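Local coordinates for URE2 protein (Saccharomyces cerevisiae, PDB 1K0A), which inhibits GATA transcriptional activators in nitrogen catabolite repression and, as a glutathione transferase superfamily member, shows glutathione peroxidase activity, at residues 28-33 with 220-225; 34-39 with 255-260; 63-68 with 81-86. All blocks are in the same frame, centred on the assembly; numbering follows the deposited sequence.

Interactions 1 and 2 lie side by side on one helix, 29-41 of the thioredoxin-like domain, which meets the C-terminal helical domain first through 220-225 and then through 255-260. Their centres are about 10 Å apart and they touch: Pro221 CG comes within 3.4 Å of Ile36 CD1, and the ring of Phe32 rests against the backbone of Ala256 and Leu257. Interaction 3 stands apart, its centre about 20 Å from the other two, at edge strand 82-85 of the sheet and the subunit interface. The ligand links interactions 1 and 3, whose nearest atoms are about 7 Å apart: S-hexylglutathione lays its hexyl chain against interaction 1 and gives its amino group to Glu86 of interaction 3.

Interaction 1 of 3, residues 28-33 with 220-225; sequences APNGFK and VPWNNV. With GTX (S-hexylglutathione), chain C.
Pro29 presses its CB against both Trp222 and Pro221, and through this trio the thioredoxin-like N-terminal domain of the glutathione transferase fold meets the helical C-terminal domain. Pro29 is the first residue of helix 29-41, just after the N-cap Ala28. Its CB sits over the face of the Trp222 indole, 3.7 Å from the centroid of the five-membered ring and only 13° off the ring normal, a clean CH-pi contact. The same CB also packs on Pro221 CB at 3.8 Å, so one methylene serves two neighbours. The Pro221 ring reaches one turn further along helix 29-41, its CG 3.9 Å from Lys33 CA.

The indole reaches across because Trp222 CG stands anti to its carbonyl carbon (chi1 -65°), which swings the ring toward the start of helix 29-41. Asn30, a glutathione-binding residue, meets the rim of this ring: its CG lies in the indole plane, 3.4 Å from Trp222 CZ2, with amide and ring planes 65° apart. Beyond the segments, Gln125 and Ala130 of helix 112-142 also touch the indole, and Lys33 NZ is hydrogen-bonded to Ser87 OG.

The bound S-hexylglutathione uses the same surface. Its sulfur SG2 lies 3.6 Å from Ala28 CB, and its hexyl chain turns back so that the terminal carbon C6S comes to 3.5 Å from Pro29 CD and 3.7 Å from Trp222 CZ3.

Interaction 2 of 3, residues 34-39 with 255-260; sequences VAIVLS and KALRGE
In the domain interface of the glutathione transferase fold, Ala256 of the last helix, 251-258, fits its methyl group against Ala35, Ile36 and Ser39 on helix 29-41 of the thioredoxin-like domain. The small side chain of Ala256 lets the two backbones come close, with Ile36 CA and Ala256 CA 5.1 Å apart. Ala256 CB sits directly on the Ile36 backbone, 3.6 Å from its N, and meets Ala35 CB at 3.9 Å.

On one flank Ile36 carries the apolar part. Its CG1 is anti to the carbonyl carbon (chi1 -69°), and an extended chi2 carries CD1 on to 3.7 Å from Leu257 CD1. The two branched chains slant past one another, and Ile36 also touches Val253 one turn earlier on the C-terminal helix.

Ser39 makes up the polar flank. Lys255, extended until a bend at its last torsion, brings NZ within hydrogen-bonding distance of Ser39 OG, although the position of this ammonium group is uncertain in the model. A weak hydrogen bond links the same OG and the OH of Tyr45, on strand 45-49, which also packs on Ala35 and Lys255.

The serine hydroxyl is itself turned back to its own helix, donating to Ala35 O at 2.9 Å from 40° above the carbonyl plane. Ser39 N reaches that oxygen from the opposite face, giving Ala35 O two donors.

Interaction 3 of 3, residues 63-68 with 81-86; sequences VSVNPN and NLSIWE. With GTX (S-hexylglutathione), chain C.
Next to the glutathione site, where the two subunits of the dimer meet, Pro67 lies across one face of the Trp85 indole. Pro67 CD is 3.6 Å from the centroid of the five-membered ring and 9° off its normal, a CH-pi contact over the ring face; Pro67 CG, offset toward the rim, packs on Trp85 CZ2 at 3.6 Å. The second subunit adds the rings of its Trp121 and Phe124, both edge-to-face with Trp85, and its Val164 lies on Pro67.

Asn66 approaches the root of the indole, with OD1 3.1 Å from Trp85 CB and the amide plane 25° from the ring plane. That oxygen also accepts from Asn68 N (3.0 Å), an Asx turn that bends the chain round Pro67, while Asn66 ND2 bonds to Arg70 O.

All this belongs to the thioredoxin-like domain: 63-68 takes in the last, weakly bonded turn of helix 60-65 and the loop after it, while strand 82-85 is an outermost strand of the four-stranded sheet within the chain. Ser83 ties the two together, its OG donating to Val65 O at 2.7 Å. The bond arrives well to the side of the carbonyl, with a C=O...O angle of 106°.

After the strand comes Glu86, the N-cap of helix 87-102, whose side chain folds at chi2 and receives the S-hexylglutathione amino nitrogen N1 on OE2 at 2.7 Å.

Interaction 1 of 3, residues 28-33 with 220-225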
loop_
_atom_site.group_PDB
_atom_site.type_symbol
_atom_site.label_atom_id
_atom_site.label_comp_id
_atom_site.label_asym_id
_atom_site.label_seq_id
_atom_site.Cartn_x
_atom_site.Cartn_y
_atom_site.Cartn_z
ATOM N N ALA A 28 10.802 -6.843 -11.998
ATOM C CA ALA A 28 10.014 -6.308 -10.891
ATOM C C ALA A 28 9.764 -4.820 -11.052
ATOM O O ALA A 28 10.611 -4.001 -10.699
ATOM C CB ALA A 28 10.726 -6.575 -9.571
ATOM N N PRO A 29 8.596 -4.444 -11.598
ATOM C CA PRO A 29 8.324 -3.013 -11.763
ATOM C C PRO A 29 8.443 -2.315 -10.410
ATOM O O PRO A 29 9.032 -1.238 -10.309
ATOM C CB PRO A 29 6.898 -2.996 -12.317
ATOM C CG PRO A 29 6.817 -4.296 -13.072
ATOM C CD PRO A 29 7.486 -5.256 -12.127
ATOM N N ASN A 30 7.888 -2.948 -9.379
ATOM C CA ASN A 30 7.927 -2.417 -8.021
ATOM C C ASN A 30 9.358 -2.093 -7.633
ATOM O O ASN A 30 9.618 -1.106 -6.952
ATOM C CB ASN A 30 7.336 -3.433 -7.045
ATOM C CG ASN A 30 5.821 -3.353 -6.965
ATOM O OD1 ASN A 30 5.147 -4.370 -6.839
ATOM N ND2 ASN A 30 5.280 -2.138 -7.022
ATOM N N GLY A 31 10.288 -2.930 -8.077
ATOM C CA GLY A 31 11.687 -2.692 -7.783
ATOM C C GLY A 31 12.216 -1.484 -8.537
ATOM O O GLY A 31 12.964 -0.674 -7.995
ATOM N N PHE A 32 11.833 -1.352 -9.799
ATOM C CA PHE A 32 12.298 -0.216 -10.583
ATOM C C PHE A 32 11.671 1.082 -10.085
ATOM O O PHE A 32 12.231 2.168 -10.250
ATOM C CB PHE A 32 12.011 -0.470 -12.064
ATOM C CG PHE A 32 12.937 -1.488 -12.674
ATOM C CD1 PHE A 32 14.099 -1.085 -13.335
ATOM C CD2 PHE A 32 12.711 -2.851 -12.490
ATOM C CE1 PHE A 32 15.021 -2.021 -13.793
ATOM C CE2 PHE A 32 13.631 -3.796 -12.944
ATOM C CZ PHE A 32 14.788 -3.379 -13.596
ATOM N N LYS A 33 10.520 0.959 -9.443
ATOM C CA LYS A 33 9.836 2.118 -8.893
ATOM C C LYS A 33 10.776 2.786 -7.879
ATOM O O LYS A 33 10.969 4.001 -7.889
ATOM C CB LYS A 33 8.542 1.659 -8.210
ATOM C CG LYS A 33 7.571 2.774 -7.866
ATOM C CD LYS A 33 6.246 2.223 -7.326
ATOM C CE LYS A 33 6.382 1.769 -5.888
ATOM N NZ LYS A 33 5.063 1.457 -5.252
ATOM N N VAL A 220 4.579 4.706 -13.614
ATOM C CA VAL A 220 5.426 4.549 -14.791
ATOM C C VAL A 220 5.873 3.118 -15.088
ATOM O O VAL A 220 5.609 2.594 -16.172
ATOM C CB VAL A 220 6.683 5.430 -14.706
ATOM C CG1 VAL A 220 7.252 5.642 -16.091
ATOM C CG2 VAL A 220 6.349 6.744 -14.070
ATOM N N PRO A 221 6.549 2.465 -14.128
ATOM C CA PRO A 221 7.021 1.089 -14.328
ATOM C C PRO A 221 5.919 0.145 -14.786
ATOM O O PRO A 221 6.078 -0.561 -15.774
ATOM C CB PRO A 221 7.567 0.704 -12.954
ATOM C CG PRO A 221 8.002 2.020 -12.386
ATOM C CD PRO A 221 6.853 2.921 -12.763
ATOM N N TRP A 222 4.802 0.134 -14.068
ATOM C CA TRP A 222 3.703 -0.749 -14.422
ATOM C C TRP A 222 3.060 -0.427 -15.777
ATOM O O TRP A 222 2.636 -1.337 -16.495
ATOM C CB TRP A 222 2.657 -0.751 -13.305
ATOM C CG TRP A 222 3.183 -1.347 -12.023
ATOM C CD1 TRP A 222 3.813 -0.682 -11.006
ATOM C CD2 TRP A 222 3.182 -2.737 -11.656
ATOM N NE1 TRP A 222 4.202 -1.571 -10.030
ATOM C CE2 TRP A 222 3.829 -2.838 -10.402
ATOM C CE3 TRP A 222 2.698 -3.904 -12.264
ATOM C CZ2 TRP A 222 4.007 -4.066 -9.742
ATOM C CZ3 TRP A 222 2.872 -5.125 -11.608
ATOM C CH2 TRP A 222 3.522 -5.194 -10.357
ATOM N N ASN A 223 2.999 0.858 -16.127
ATOM C CA ASN A 223 2.439 1.287 -17.413
ATOM C C ASN A 223 3.164 0.604 -18.576
ATOM O O ASN A 223 2.582 0.396 -19.639
ATOM C CB ASN A 223 2.592 2.800 -17.600
ATOM C CG ASN A 223 1.749 3.608 -16.641
ATOM O OD1 ASN A 223 1.970 4.808 -16.485
ATOM N ND2 ASN A 223 0.772 2.970 -16.004
ATOM N N ASN A 224 4.433 0.259 -18.368
ATOM C CA ASN A 224 5.243 -0.360 -19.416
ATOM C C ASN A 224 5.059 -1.862 -19.623
ATOM O O ASN A 224 5.606 -2.434 -20.576
ATOM C CB ASN A 224 6.721 -0.037 -19.167
ATOM C CG ASN A 224 7.014 1.455 -19.288
ATOM O OD1 ASN A 224 8.024 1.948 -18.787
ATOM N ND2 ASN A 224 6.129 2.178 -19.965
ATOM N N VAL A 225 4.288 -2.501 -18.745
ATOM C CA VAL A 225 4.038 -3.931 -18.875
ATOM C C VAL A 225 2.562 -4.248 -19.114
ATOM O O VAL A 225 2.224 -5.387 -19.415
ATOM C CB VAL A 225 4.489 -4.726 -17.616
ATOM C CG1 VAL A 225 5.880 -4.297 -17.201
ATOM C CG2 VAL A 225 3.487 -4.540 -16.478
HETATM N N1 GTX C . 3.429 -5.054 -2.015
HETATM C CA1 GTX C . 4.867 -5.325 -2.500
HETATM C C1 GTX C . 5.530 -3.991 -2.760
HETATM O O11 GTX C . 6.745 -3.865 -2.513
HETATM O O12 GTX C . 4.759 -2.957 -3.249
HETATM C CB1 GTX C . 4.802 -6.228 -3.782
HETATM C CG1 GTX C . 6.213 -6.578 -4.371
HETATM C CD1 GTX C . 6.118 -7.700 -5.354
HETATM O OE1 GTX C . 5.007 -8.105 -5.814
HETATM N N2 GTX C . 7.305 -8.226 -5.700
HETATM C CA2 GTX C . 7.375 -9.338 -6.655
HETATM C C2 GTX C . 8.224 -10.521 -6.020
HETATM O O2 GTX C . 9.148 -10.290 -5.263
HETATM C CB2 GTX C . 8.151 -8.915 -7.961
HETATM S SG2 GTX C . 7.359 -7.555 -8.858
HETATM C C1S GTX C . 5.611 -8.034 -9.124
HETATM C C2S GTX C . 5.483 -9.263 -10.016
HETATM C C3S GTX C . 4.240 -9.294 -10.896
HETATM C C4S GTX C . 4.364 -9.701 -12.381
HETATM C C5S GTX C . 5.406 -8.928 -13.237
HETATM C C6S GTX C . 5.088 -7.441 -13.508
HETATM N N3 GTX C . 7.879 -11.738 -6.324
HETATM C CA3 GTX C . 6.948 -12.532 -5.507
HETATM C C3 GTX C . 7.492 -13.905 -5.321
HETATM O O31 GTX C . 6.919 -14.826 -4.659
HETATM O O32 GTX C . 8.667 -14.100 -5.924
#

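Interaction 2 of 3, residues 34-39 with 255-260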
loop_
_atom_site.group_PDB
_atom_site.type_symbol
_atom_site.label_atom_id
_atom_site.label_comp_id
_atom_site.label_asym_id
_atom_site.label_seq_id
_atom_site.Cartn_x
_atom_site.Cartn_y
_atom_site.Cartn_z
ATOM N N VAL A 34 11.385 1.978 -7.020
ATOM C CA VAL A 34 12.294 2.502 -6.010
ATOM C C VAL A 34 13.558 3.075 -6.648
ATOM O O VAL A 34 14.055 4.127 -6.234
ATOM C CB VAL A 34 12.665 1.406 -4.972
ATOM C CG1 VAL A 34 13.524 1.994 -3.882
ATOM C CG2 VAL A 34 11.416 0.837 -4.363
ATOM N N ALA A 35 14.073 2.385 -7.657
ATOM C CA ALA A 35 15.276 2.843 -8.374
ATOM C C ALA A 35 14.990 4.219 -8.975
ATOM O O ALA A 35 15.806 5.125 -8.898
ATOM C CB ALA A 35 15.643 1.858 -9.481
ATOM N N ILE A 36 13.812 4.368 -9.566
ATOM C CA ILE A 36 13.411 5.635 -10.156
ATOM C C ILE A 36 13.496 6.743 -9.105
ATOM O O ILE A 36 14.145 7.771 -9.313
ATOM C CB ILE A 36 11.957 5.541 -10.712
ATOM C CG1 ILE A 36 11.927 4.613 -11.932
ATOM C CG2 ILE A 36 11.433 6.925 -11.087
ATOM C CD1 ILE A 36 10.530 4.249 -12.393
ATOM N N VAL A 37 12.851 6.518 -7.967
ATOM C CA VAL A 37 12.834 7.496 -6.888
ATOM C C VAL A 37 14.231 7.760 -6.340
ATOM O O VAL A 37 14.586 8.913 -6.069
ATOM C CB VAL A 37 11.900 7.023 -5.753
ATOM C CG1 VAL A 37 11.885 8.034 -4.619
ATOM C CG2 VAL A 37 10.500 6.810 -6.308
ATOM N N LEU A 38 15.020 6.700 -6.152
ATOM C CA LEU A 38 16.385 6.892 -5.665
ATOM C C LEU A 38 17.092 7.791 -6.683
ATOM O O LEU A 38 17.791 8.734 -6.317
ATOM C CB LEU A 38 17.152 5.562 -5.551
ATOM C CG LEU A 38 17.226 4.705 -4.275
ATOM C CD1 LEU A 38 17.535 5.565 -3.065
ATOM C CD2 LEU A 38 15.941 3.992 -4.063
ATOM N N SER A 39 16.908 7.498 -7.969
ATOM C CA SER A 39 17.541 8.295 -9.022
ATOM C C SER A 39 17.084 9.745 -8.938
ATOM O O SER A 39 17.898 10.648 -8.755
ATOM C CB SER A 39 17.204 7.741 -10.410
ATOM O OG SER A 39 17.751 6.447 -10.610
ATOM N N LYS A 255 17.408 6.154 -16.896
ATOM C CA LYS A 255 18.570 5.626 -16.205
ATOM C C LYS A 255 18.141 4.437 -15.342
ATOM O O LYS A 255 18.653 3.327 -15.501
ATOM C CB LYS A 255 19.190 6.718 -15.328
ATOM C CG LYS A 255 20.154 6.203 -14.277
ATOM C CD LYS A 255 20.526 7.297 -13.292
ATOM C CE LYS A 255 21.439 6.775 -12.188
ATOM N NZ LYS A 255 20.813 5.689 -11.381
ATOM N N ALA A 256 17.188 4.672 -14.444
ATOM C CA ALA A 256 16.702 3.619 -13.558
ATOM C C ALA A 256 16.227 2.408 -14.348
ATOM O O ALA A 256 16.546 1.268 -14.008
ATOM C CB ALA A 256 15.568 4.148 -12.685
ATOM N N LEU A 257 15.467 2.658 -15.407
ATOM C CA LEU A 257 14.933 1.583 -16.234
ATOM C C LEU A 257 15.997 0.796 -16.996
ATOM O O LEU A 257 15.801 -0.383 -17.282
ATOM C CB LEU A 257 13.891 2.143 -17.203
ATOM C CG LEU A 257 12.482 2.412 -16.656
ATOM C CD1 LEU A 257 12.544 3.061 -15.287
ATOM C CD2 LEU A 257 11.733 3.302 -17.631
ATOM N N ARG A 258 17.115 1.440 -17.329
ATOM C CA ARG A 258 18.194 0.756 -18.041
ATOM C C ARG A 258 18.939 -0.162 -17.087
ATOM O O ARG A 258 19.336 -1.266 -17.455
ATOM C CB ARG A 258 19.191 1.753 -18.638
ATOM C CG ARG A 258 18.760 2.403 -19.945
ATOM C CD ARG A 258 19.896 3.239 -20.533
ATOM N NE ARG A 258 20.664 2.542 -21.567
ATOM C CZ ARG A 258 21.249 1.354 -21.418
ATOM N NH1 ARG A 258 21.926 0.820 -22.424
ATOM N NH2 ARG A 258 21.154 0.690 -20.274
ATOM N N GLY A 259 19.131 0.305 -15.858
ATOM C CA GLY A 259 19.826 -0.491 -14.864
ATOM C C GLY A 259 20.920 0.280 -14.147
ATOM O O GLY A 259 21.865 -0.316 -13.622
ATOM N N GLU A 260 20.800 1.605 -14.123
ATOM C CA GLU A 260 21.790 2.450 -13.456
ATOM C C GLU A 260 21.245 2.933 -12.116
ATOM O O GLU A 260 20.287 2.368 -11.584
ATOM C CB GLU A 260 22.142 3.654 -14.337
ATOM C CG GLU A 260 22.615 3.289 -15.747
ATOM C CD GLU A 260 22.832 4.505 -16.648
ATOM O OE1 GLU A 260 23.100 4.299 -17.853
ATOM O OE2 GLU A 260 22.740 5.661 -16.160
#

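Interaction 3 of 3, residues 63-68 with 81-86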
loop_
_atom_site.group_PDB
_atom_site.type_symbol
_atom_site.label_atom_id
_atom_site.label_comp_id
_atom_site.label_asym_id
_atom_site.label_seq_id
_atom_site.Cartn_x
_atom_site.Cartn_y
_atom_site.Cartn_z
ATOM N N VAL A 63 15.576 -12.411 4.560
ATOM C CA VAL A 63 14.295 -12.441 5.256
ATOM C C VAL A 63 14.338 -11.557 6.501
ATOM O O VAL A 63 13.308 -11.262 7.097
ATOM C CB VAL A 63 13.889 -13.894 5.648
ATOM C CG1 VAL A 63 14.764 -14.406 6.781
ATOM C CG2 VAL A 63 12.435 -13.934 6.058
ATOM N N SER A 64 15.537 -11.136 6.892
ATOM C CA SER A 64 15.699 -10.264 8.054
ATOM C C SER A 64 15.453 -8.832 7.598
ATOM O O SER A 64 14.949 -8.000 8.356
ATOM C CB SER A 64 17.114 -10.373 8.626
ATOM O OG SER A 64 17.398 -11.700 9.022
ATOM N N VAL A 65 15.829 -8.563 6.350
ATOM C CA VAL A 65 15.656 -7.254 5.732
ATOM C C VAL A 65 14.178 -7.100 5.383
ATOM O O VAL A 65 13.581 -6.052 5.626
ATOM C CB VAL A 65 16.517 -7.136 4.459
ATOM C CG1 VAL A 65 16.145 -5.881 3.684
ATOM C CG2 VAL A 65 17.986 -7.103 4.843
ATOM N N ASN A 66 13.599 -8.151 4.812
ATOM C CA ASN A 66 12.178 -8.159 4.473
ATOM C C ASN A 66 11.555 -9.483 4.924
ATOM O O ASN A 66 11.756 -10.529 4.299
ATOM C CB ASN A 66 11.969 -7.970 2.970
ATOM C CG ASN A 66 10.495 -8.014 2.576
ATOM O OD1 ASN A 66 9.603 -7.873 3.414
ATOM N ND2 ASN A 66 10.239 -8.198 1.294
ATOM N N PRO A 67 10.788 -9.452 6.024
ATOM C CA PRO A 67 10.144 -10.663 6.543
ATOM C C PRO A 67 9.217 -11.346 5.531
ATOM O O PRO A 67 8.903 -12.528 5.663
ATOM C CB PRO A 67 9.393 -10.152 7.771
ATOM C CG PRO A 67 9.076 -8.729 7.412
ATOM C CD PRO A 67 10.354 -8.256 6.772
ATOM N N ASN A 68 8.803 -10.592 4.517
ATOM C CA ASN A 68 7.900 -11.069 3.475
ATOM C C ASN A 68 8.609 -11.884 2.383
ATOM O O ASN A 68 7.967 -12.615 1.618
ATOM C CB ASN A 68 7.200 -9.873 2.833
ATOM C CG ASN A 68 5.934 -10.256 2.116
ATOM O OD1 ASN A 68 5.472 -9.537 1.240
ATOM N ND2 ASN A 68 5.351 -11.384 2.496
ATOM N N ASN A 81 22.174 0.777 8.818
ATOM C CA ASN A 81 21.630 -0.331 8.045
ATOM C C ASN A 81 20.152 -0.520 8.294
ATOM O O ASN A 81 19.666 -1.651 8.419
ATOM C CB ASN A 81 22.357 -1.641 8.359
ATOM C CG ASN A 81 23.746 -1.692 7.763
ATOM O OD1 ASN A 81 24.084 -0.912 6.870
ATOM N ND2 ASN A 81 24.557 -2.625 8.244
ATOM N N LEU A 82 19.436 0.595 8.385
ATOM C CA LEU A 82 18.004 0.533 8.578
ATOM C C LEU A 82 17.473 -0.227 7.366
ATOM O O LEU A 82 17.969 -0.079 6.253
ATOM C CB LEU A 82 17.419 1.938 8.631
ATOM C CG LEU A 82 15.912 2.053 8.843
ATOM C CD1 LEU A 82 15.505 1.248 10.072
ATOM C CD2 LEU A 82 15.539 3.529 9.004
ATOM N N SER A 83 16.466 -1.049 7.594
ATOM C CA SER A 83 15.881 -1.856 6.539
ATOM C C SER A 83 14.422 -1.451 6.312
ATOM O O SER A 83 13.696 -1.159 7.261
ATOM C CB SER A 83 15.974 -3.333 6.946
ATOM O OG SER A 83 15.449 -4.184 5.953
ATOM N N ILE A 84 13.996 -1.402 5.057
ATOM C CA ILE A 84 12.616 -1.055 4.770
ATOM C C ILE A 84 12.107 -1.967 3.666
ATOM O O ILE A 84 12.781 -2.149 2.652
ATOM C CB ILE A 84 12.443 0.411 4.289
ATOM C CG1 ILE A 84 13.053 1.407 5.291
ATOM C CG2 ILE A 84 10.961 0.708 4.123
ATOM C CD1 ILE A 84 14.481 1.845 4.953
ATOM N N TRP A 85 10.932 -2.559 3.867
ATOM C CA TRP A 85 10.360 -3.429 2.851
ATOM C C TRP A 85 9.081 -2.775 2.377
ATOM O O TRP A 85 8.650 -1.796 2.979
ATOM C CB TRP A 85 10.111 -4.852 3.385
ATOM C CG TRP A 85 9.561 -4.926 4.767
ATOM C CD1 TRP A 85 10.176 -4.512 5.916
ATOM C CD2 TRP A 85 8.288 -5.454 5.159
ATOM N NE1 TRP A 85 9.364 -4.747 6.997
ATOM C CE2 TRP A 85 8.198 -5.323 6.566
ATOM C CE3 TRP A 85 7.214 -6.024 4.461
ATOM C CZ2 TRP A 85 7.073 -5.746 7.295
ATOM C CZ3 TRP A 85 6.090 -6.448 5.189
ATOM C CH2 TRP A 85 6.033 -6.302 6.595
ATOM N N GLU A 86 8.484 -3.315 1.313
ATOM C CA GLU A 86 7.285 -2.745 0.694
ATOM C C GLU A 86 7.686 -1.443 -0.028
ATOM O O GLU A 86 8.128 -0.476 0.603
ATOM C CB GLU A 86 6.181 -2.469 1.725
ATOM C CG GLU A 86 5.416 -3.713 2.156
ATOM C CD GLU A 86 4.606 -4.353 1.025
ATOM O OE1 GLU A 86 4.634 -5.596 0.909
ATOM O OE2 GLU A 86 3.931 -3.625 0.259
HETATM N N1 GTX C . 3.429 -5.054 -2.015
HETATM C CA1 GTX C . 4.867 -5.325 -2.500
HETATM C C1 GTX C . 5.530 -3.991 -2.760
HETATM O O11 GTX C . 6.745 -3.865 -2.513
HETATM O O12 GTX C . 4.759 -2.957 -3.249
HETATM C CB1 GTX C . 4.802 -6.228 -3.782
HETATM C CG1 GTX C . 6.213 -6.578 -4.371
HETATM C CD1 GTX C . 6.118 -7.700 -5.354
HETATM O OE1 GTX C . 5.007 -8.105 -5.814
HETATM N N2 GTX C . 7.305 -8.226 -5.700
HETATM C CA2 GTX C . 7.375 -9.338 -6.655
HETATM C C2 GTX C . 8.224 -10.521 -6.020
HETATM O O2 GTX C . 9.148 -10.290 -5.263
HETATM C CB2 GTX C . 8.151 -8.915 -7.961
HETATM S SG2 GTX C . 7.359 -7.555 -8.858
HETATM C C1S GTX C . 5.611 -8.034 -9.124
HETATM C C2S GTX C . 5.483 -9.263 -10.016
HETATM C C3S GTX C . 4.240 -9.294 -10.896
HETATM C C4S GTX C . 4.364 -9.701 -12.381
HETATM C C5S GTX C . 5.406 -8.928 -13.237
HETATM C C6S GTX C . 5.088 -7.441 -13.508
HETATM N N3 GTX C . 7.879 -11.738 -6.324
HETATM C CA3 GTX C . 6.948 -12.532 -5.507
HETATM C C3 GTX C . 7.492 -13.905 -5.321
HETATM O O31 GTX C . 6.919 -14.826 -4.659
HETATM O O32 GTX C . 8.667 -14.100 -5.924
#